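Local coordinates for protein (S)-ureidoglycine aminohydrolase (Escherichia coli, PDB 1RC6) that catalyses the manganese-dependent hydrolysis of (S)-ureidoglycine to (S)-ureidoglycolate and ammonia, a step of allantoin degradation in anaerobic nitrogen use, at residues G90-K95 against E125-F130. Residues are numbered along the deposited sequence; the frame is centred on the assembly and turned at random.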
loop_
_atom_site.group_PDB
_atom_site.type_symbol
_atom_site.label_atom_id
_atom_site.label_comp_id
_atom_site.label_asym_id
_atom_site.label_seq_id
_atom_site.Cartn_x
_atom_site.Cartn_y
_atom_site.Cartn_z
ATOM N N GLY A 90 -0.015 14.955 3.691
ATOM C CA GLY A 90 -0.400 15.557 4.949
ATOM C C GLY A 90 0.597 15.266 6.037
ATOM O O GLY A 90 1.764 15.013 5.763
ATOM N N ASN A 91 0.127 15.295 7.279
ATOM C CA ASN A 91 0.991 15.045 8.423
ATOM C C ASN A 91 0.221 14.366 9.506
ATOM O O ASN A 91 -0.856 14.827 9.886
ATOM C CB ASN A 91 1.555 16.351 8.981
ATOM C CG ASN A 91 2.694 16.876 8.162
ATOM O OD1 ASN A 91 2.483 17.420 7.083
ATOM N ND2 ASN A 91 3.922 16.697 8.659
ATOM N N ILE A 92 0.787 13.282 10.021
ATOM C CA ILE A 92 0.147 12.526 11.077
ATOM C C ILE A 92 1.129 12.257 12.204
ATOM O O ILE A 92 2.322 12.545 12.100
ATOM C CB ILE A 92 -0.372 11.161 10.562
ATOM C CG1 ILE A 92 0.800 10.219 10.320
ATOM C CG2 ILE A 92 -1.133 11.341 9.261
ATOM C CD1 ILE A 92 0.452 8.785 10.613
ATOM N N THR A 93 0.614 11.689 13.281
ATOM C CA THR A 93 1.422 11.363 14.433
ATOM C C THR A 93 1.136 9.916 14.761
ATOM O O THR A 93 0.052 9.569 15.221
ATOM C CB THR A 93 1.054 12.256 15.637
ATOM O OG1 THR A 93 1.362 13.613 15.319
ATOM C CG2 THR A 93 1.827 11.843 16.882
ATOM N N ALA A 94 2.114 9.065 14.510
ATOM C CA ALA A 94 1.948 7.650 14.776
ATOM C C ALA A 94 2.621 7.283 16.078
ATOM O O ALA A 94 3.543 7.966 16.529
ATOM C CB ALA A 94 2.542 6.839 13.642
ATOM N N LYS A 95 2.160 6.196 16.674
ATOM C CA LYS A 95 2.731 5.727 17.917
ATOM C C LYS A 95 2.769 4.212 17.969
ATOM O O LYS A 95 1.802 3.540 17.623
ATOM C CB LYS A 95 1.939 6.276 19.103
ATOM C CG LYS A 95 2.050 7.783 19.267
ATOM C CD LYS A 95 1.385 8.274 20.553
ATOM C CE LYS A 95 1.724 9.735 20.815
ATOM N NZ LYS A 95 1.305 10.165 22.169
ATOM N N GLU A 125 -6.025 20.285 7.992
ATOM C CA GLU A 125 -6.573 19.738 6.763
ATOM C C GLU A 125 -6.475 18.224 6.811
ATOM O O GLU A 125 -5.779 17.666 7.650
ATOM C CB GLU A 125 -5.798 20.254 5.552
ATOM C CG GLU A 125 -5.271 21.670 5.684
ATOM C CD GLU A 125 -3.977 21.741 6.482
ATOM O OE1 GLU A 125 -3.986 21.416 7.687
ATOM O OE2 GLU A 125 -2.939 22.120 5.898
ATOM N N ASP A 126 -7.170 17.564 5.897
ATOM C CA ASP A 126 -7.162 16.114 5.844
ATOM C C ASP A 126 -5.798 15.537 5.495
ATOM O O ASP A 126 -5.088 16.051 4.634
ATOM C CB ASP A 126 -8.199 15.604 4.833
ATOM C CG ASP A 126 -9.628 15.776 5.320
ATOM O OD1 ASP A 126 -9.836 15.860 6.550
ATOM O OD2 ASP A 126 -10.549 15.808 4.479
ATOM N N SER A 127 -5.437 14.465 6.186
ATOM C CA SER A 127 -4.188 13.781 5.933
ATOM C C SER A 127 -4.598 12.414 5.410
ATOM O O SER A 127 -5.460 11.755 5.986
ATOM C CB SER A 127 -3.380 13.645 7.221
ATOM O OG SER A 127 -2.868 14.904 7.624
ATOM N N GLN A 128 -3.998 11.990 4.304
ATOM C CA GLN A 128 -4.352 10.708 3.715
ATOM C C GLN A 128 -3.318 9.621 3.970
ATOM O O GLN A 128 -2.124 9.822 3.783
ATOM C CB GLN A 128 -4.587 10.887 2.220
ATOM C CG GLN A 128 -4.865 9.609 1.481
ATOM C CD GLN A 128 -5.486 9.865 0.131
ATOM O OE1 GLN A 128 -6.688 10.102 0.041
ATOM N NE2 GLN A 128 -4.671 9.834 -0.930
ATOM N N ILE A 129 -3.804 8.451 4.370
ATOM C CA ILE A 129 -2.941 7.327 4.697
ATOM C C ILE A 129 -3.219 6.015 3.938
ATOM O O ILE A 129 -4.334 5.766 3.471
ATOM C CB ILE A 129 -3.015 7.109 6.239
ATOM C CG1 ILE A 129 -1.614 7.211 6.808
ATOM C CG2 ILE A 129 -3.724 5.836 6.604
ATOM C CD1 ILE A 129 -1.042 8.618 6.669
ATOM N N PHE A 130 -2.180 5.195 3.793
ATOM C CA PHE A 130 -2.298 3.887 3.144
ATOM C C PHE A 130 -1.944 2.866 4.216
ATOM O O PHE A 130 -0.860 2.927 4.781
ATOM C CB PHE A 130 -1.315 3.737 1.992
ATOM C CG PHE A 130 -1.274 2.345 1.420
ATOM C CD1 PHE A 130 -2.365 1.831 0.734
ATOM C CD2 PHE A 130 -0.171 1.531 1.617
ATOM C CE1 PHE A 130 -2.359 0.529 0.258
ATOM C CE2 PHE A 130 -0.150 0.225 1.150
ATOM C CZ PHE A 130 -1.245 -0.279 0.469
#
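S127 and N91 meet where strand 91-95 and strand 127-130 draw together near their N-terminal ends, with G90 and S127 facing each other at 4.3 Å between CA atoms. From S127 the side chain runs toward the other strand. Its CB rests on the CG2 methyl of I92 at 3.8 Å, and one bond further OG accepts a hydrogen bond from the backbone N of N91 (3.0 Å, N-H...O angle 152°). S127 OG also lies 3.0 Å from N91 O. It stands anti to the carbonyl carbon of S127 (chi1 -71°), a rotation that carries it to the N91 backbone; N121 OD1 is a second hydrogen-bonding partner of this buried hydroxyl. G90 passes directly beside it, its CA 3.7 Å from S127 OG. Replacing this serine by an alanine is likely to leave the N91 amide without its acceptor and to take from N121 OD1 this hydrogen-bonding partner, although the CB packing could remain. Beyond the serine, I92 and I129 reach toward each other tip to tip, I92 CG2 lying 3.8 Å from I129 CD1. L66 and L103 also touch I92, while V64, L85 and V87 touch I129. The segment axes run at 55° to each other, and the strands belong to different antiparallel sheets, 91-96 pairing with 99-104 and 118-121, 127-135 lying between 60-67 and 81-89. Such apolar packing between facing sheets is characteristic of the cupin beta-barrel, here in the N-terminal cupin domain, away from the proposed manganese site.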